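Local coordinates for D-galactonate dehydratase family member RspA (Pantoea ananatis, PDB 3T6C), which dehydrates D-gluconate to 2-dehydro-3-deoxy-D-gluconate with low activity in vitro, using one magnesium ion per subunit, at residues T292-G297 and K313-I318. Numbering follows the deposited sequence.
Sequences TPIAMG and KLIDYI
The carbonyl oxygen of Ile-294 takes two backbone N-H groups at once: Asp-316 N at 2.8 Å, lying in the carbonyl plane, and Tyr-317 N, longer and tilted 16° from it. The Tyr-317 bond already belongs to the parallel bridge of Ala-295 with Tyr-317, whose second bond runs from Met-296 N to Tyr-317 O at 3.2 Å; the bond from Asp-316 N is the extra one. Ala-295 CA adds a C-H...O contact to Tyr-317 O. Asp-316 returns the grip through its side chain. With CG anti to its own carbonyl carbon (chi1 -50°), the carboxylate reaches back to the other strand, where OD1 accepts Ile-294 N at 2.8 Å through its anti lone pair. The same oxygen forms a salt bridge with Arg-287 of helix 283-289, whose charge probably reinforces the carboxylate's negative state.

The two sides of the pairing are packed differently. Ala-295 CB meets Tyr-317 CB at 3.8 Å, while Pro-293 CB comes to the edge of the tyrosine ring; the phenol OH is hydrogen-bonded to Arg-344. On the Met-296 side, CG2 of Ile-315, from the loop before strand 317-318, touches Met-296 CG at 3.6 Å, the two side chains crossing at about a right angle. Leu-309 and Ile-310 of helix 303-311, which connects the two strands in a beta-alpha-beta crossover of the enolase-type barrel, pack on this isoleucine.

Ala-295 also packs against Glu-272, a magnesium ligand, and Arg-319, which binds substrate. The aspartate carboxylate thus accepts Ile-294 N where Ile-315 O would lie in regular pairing, and probably helps to fix the start of the pairing, just before the strand ends that lead to the active site.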
ATOM      1  N   THR A 292     -10.611  19.572  -9.570  1.00  8.45           N
ATOM      2  CA  THR A 292     -10.324  20.349 -10.785  1.00  7.35           C
ATOM      3  C   THR A 292      -9.525  19.462 -11.752  1.00  8.72           C
ATOM      4  O   THR A 292      -8.550  18.833 -11.353  1.00  9.78           O
ATOM      5  CB  THR A 292      -9.488  21.570 -10.400  1.00  9.76           C
ATOM      6  OG1 THR A 292     -10.339  22.506  -9.675  1.00 11.17           O
ATOM      7  CG2 THR A 292      -8.812  22.238 -11.625  1.00 10.68           C
ATOM      8  N   PRO A 293      -9.941  19.366 -13.023  1.00  7.63           N
ATOM      9  CA  PRO A 293      -9.154  18.503 -13.911  1.00  7.11           C
ATOM     10  C   PRO A 293      -7.725  18.993 -14.114  1.00  9.36           C
ATOM     11  O   PRO A 293      -7.509  20.229 -14.129  1.00  8.31           O
ATOM     12  CB  PRO A 293      -9.953  18.553 -15.238  1.00  9.33           C
ATOM     13  CG  PRO A 293     -11.370  18.970 -14.831  1.00  8.09           C
ATOM     14  CD  PRO A 293     -11.136  19.924 -13.689  1.00  8.29           C
ATOM     15  N   ILE A 294      -6.785  18.060 -14.274  1.00  6.86           N
ATOM     16  CA  ILE A 294      -5.362  18.392 -14.306  1.00  5.61           C
ATOM     17  C   ILE A 294      -4.749  17.956 -15.636  1.00  7.39           C
ATOM     18  O   ILE A 294      -4.954  16.842 -16.077  1.00  9.15           O
ATOM     19  CB  ILE A 294      -4.604  17.675 -13.151  1.00  7.25           C
ATOM     20  CG1 ILE A 294      -5.118  18.183 -11.780  1.00  8.48           C
ATOM     21  CG2 ILE A 294      -3.081  17.911 -13.224  1.00  8.06           C
ATOM     22  CD1 ILE A 294      -4.948  19.681 -11.538  1.00  9.91           C
ATOM     23  N   ALA A 295      -3.978  18.854 -16.253  1.00  8.10           N
ATOM     24  CA  ALA A 295      -3.191  18.520 -17.445  1.00  6.80           C
ATOM     25  C   ALA A 295      -1.716  18.635 -17.087  1.00  7.78           C
ATOM     26  O   ALA A 295      -1.308  19.559 -16.367  1.00  9.89           O
ATOM     27  CB  ALA A 295      -3.497  19.495 -18.594  1.00  8.56           C
ATOM     28  N   MET A 296      -0.900  17.699 -17.607  1.00  8.09           N
ATOM     29  CA  MET A 296       0.542  17.755 -17.385  1.00  8.00           C
ATOM     30  C   MET A 296       1.244  17.259 -18.593  1.00  7.35           C
ATOM     31  O   MET A 296       0.778  16.313 -19.250  1.00  8.33           O
ATOM     32  CB  MET A 296       0.965  16.775 -16.244  1.00  8.96           C
ATOM     33  CG  MET A 296       0.658  17.215 -14.800  1.00 10.02           C
ATOM     34  SD  MET A 296       1.813  18.456 -14.174  1.00 11.06           S
ATOM     35  CE  MET A 296       3.378  17.585 -14.289  1.00 13.14           C
ATOM     36  N   GLY A 297       2.463  17.774 -18.755  1.00  8.42           N
ATOM     37  CA  GLY A 297       3.451  17.055 -19.542  1.00  9.27           C
ATOM     38  C   GLY A 297       4.098  17.623 -20.775  1.00  8.98           C
ATOM     39  O   GLY A 297       4.821  16.877 -21.436  1.00  8.73           O
ATOM     40  N   LYS A 313      -3.968   7.610 -12.355  1.00  9.79           N
ATOM     41  CA  LYS A 313      -5.099   8.533 -12.557  1.00  8.26           C
ATOM     42  C   LYS A 313      -4.790   9.911 -11.957  1.00  6.94           C
ATOM     43  O   LYS A 313      -5.683  10.580 -11.394  1.00 10.02           O
ATOM     44  CB  LYS A 313      -6.421   7.972 -11.979  1.00  8.75           C
ATOM     45  CG  LYS A 313      -6.630   6.460 -12.279  1.00  9.35           C
ATOM     46  CD  LYS A 313      -6.601   6.115 -13.758  1.00  8.82           C
ATOM     47  CE  LYS A 313      -7.046   4.666 -14.017  1.00  8.16           C
ATOM     48  NZ  LYS A 313      -6.016   3.689 -13.431  1.00 10.88           N
ATOM     49  N   LEU A 314      -3.527  10.320 -12.070  1.00  7.82           N
ATOM     50  CA  LEU A 314      -3.083  11.571 -11.423  1.00  8.90           C
ATOM     51  C   LEU A 314      -3.281  12.771 -12.326  1.00  7.54           C
ATOM     52  O   LEU A 314      -3.157  13.901 -11.873  1.00  9.08           O
ATOM     53  CB  LEU A 314      -1.593  11.486 -10.947  1.00  7.36           C
ATOM     54  CG  LEU A 314      -1.428  10.339  -9.937  1.00  9.60           C
ATOM     55  CD1 LEU A 314       0.038  10.328  -9.519  1.00 10.92           C
ATOM     56  CD2 LEU A 314      -2.370  10.471  -8.715  1.00 11.72           C
ATOM     57  N   ILE A 315      -3.678  12.519 -13.584  1.00  7.24           N
ATOM     58  CA  ILE A 315      -3.950  13.583 -14.545  1.00  7.16           C
ATOM     59  C   ILE A 315      -5.144  13.170 -15.377  1.00  9.30           C
ATOM     60  O   ILE A 315      -5.537  11.994 -15.395  1.00  8.04           O
ATOM     61  CB  ILE A 315      -2.760  13.894 -15.486  1.00  8.37           C
ATOM     62  CG1 ILE A 315      -2.386  12.646 -16.309  1.00  7.77           C
ATOM     63  CG2 ILE A 315      -1.511  14.311 -14.668  1.00  9.56           C
ATOM     64  CD1 ILE A 315      -1.218  12.917 -17.316  1.00  8.07           C
ATOM     65  N   ASP A 316      -5.819  14.149 -15.925  1.00  8.33           N
ATOM     66  CA  ASP A 316      -6.895  13.909 -16.881  1.00  7.23           C
ATOM     67  C   ASP A 316      -6.554  14.140 -18.330  1.00  8.97           C
ATOM     68  O   ASP A 316      -7.279  13.685 -19.217  1.00  9.15           O
ATOM     69  CB  ASP A 316      -8.062  14.789 -16.462  1.00  7.69           C
ATOM     70  CG  ASP A 316      -8.360  14.606 -14.995  1.00  9.97           C
ATOM     71  OD1 ASP A 316      -8.089  15.534 -14.197  1.00  9.66           O
ATOM     72  OD2 ASP A 316      -8.844  13.469 -14.657  1.00  9.77           O
ATOM     73  N   TYR A 317      -5.435  14.853 -18.561  1.00  7.61           N
ATOM     74  CA  TYR A 317      -4.978  15.189 -19.919  1.00  8.31           C
ATOM     75  C   TYR A 317      -3.494  15.083 -19.966  1.00 10.88           C
ATOM     76  O   TYR A 317      -2.797  15.661 -19.129  1.00  9.90           O
ATOM     77  CB  TYR A 317      -5.349  16.657 -20.305  1.00  8.25           C
ATOM     78  CG  TYR A 317      -6.858  16.869 -20.359  1.00  9.25           C
ATOM     79  CD1 TYR A 317      -7.552  17.293 -19.223  1.00  7.43           C
ATOM     80  CD2 TYR A 317      -7.580  16.617 -21.522  1.00 10.16           C
ATOM     81  CE1 TYR A 317      -8.959  17.449 -19.248  1.00  6.98           C
ATOM     82  CE2 TYR A 317      -8.994  16.777 -21.557  1.00  8.02           C
ATOM     83  CZ  TYR A 317      -9.635  17.207 -20.431  1.00  8.68           C
ATOM     84  OH  TYR A 317     -11.004  17.365 -20.437  1.00 10.11           O
ATOM     85  N   ILE A 318      -2.998  14.380 -20.974  1.00  7.56           N
ATOM     86  CA  ILE A 318      -1.550  14.258 -21.214  1.00  7.14           C
ATOM     87  C   ILE A 318      -1.186  15.292 -22.291  1.00  7.20           C
ATOM     88  O   ILE A 318      -1.832  15.426 -23.332  1.00  9.80           O
ATOM     89  CB  ILE A 318      -1.190  12.786 -21.581  1.00  8.29           C
ATOM     90  CG1 ILE A 318       0.328  12.651 -21.755  1.00  7.14           C
ATOM     91  CG2 ILE A 318      -1.807  12.353 -22.890  1.00  7.96           C
ATOM     92  CD1 ILE A 318       1.118  12.938 -20.466  1.00  9.49           C
TER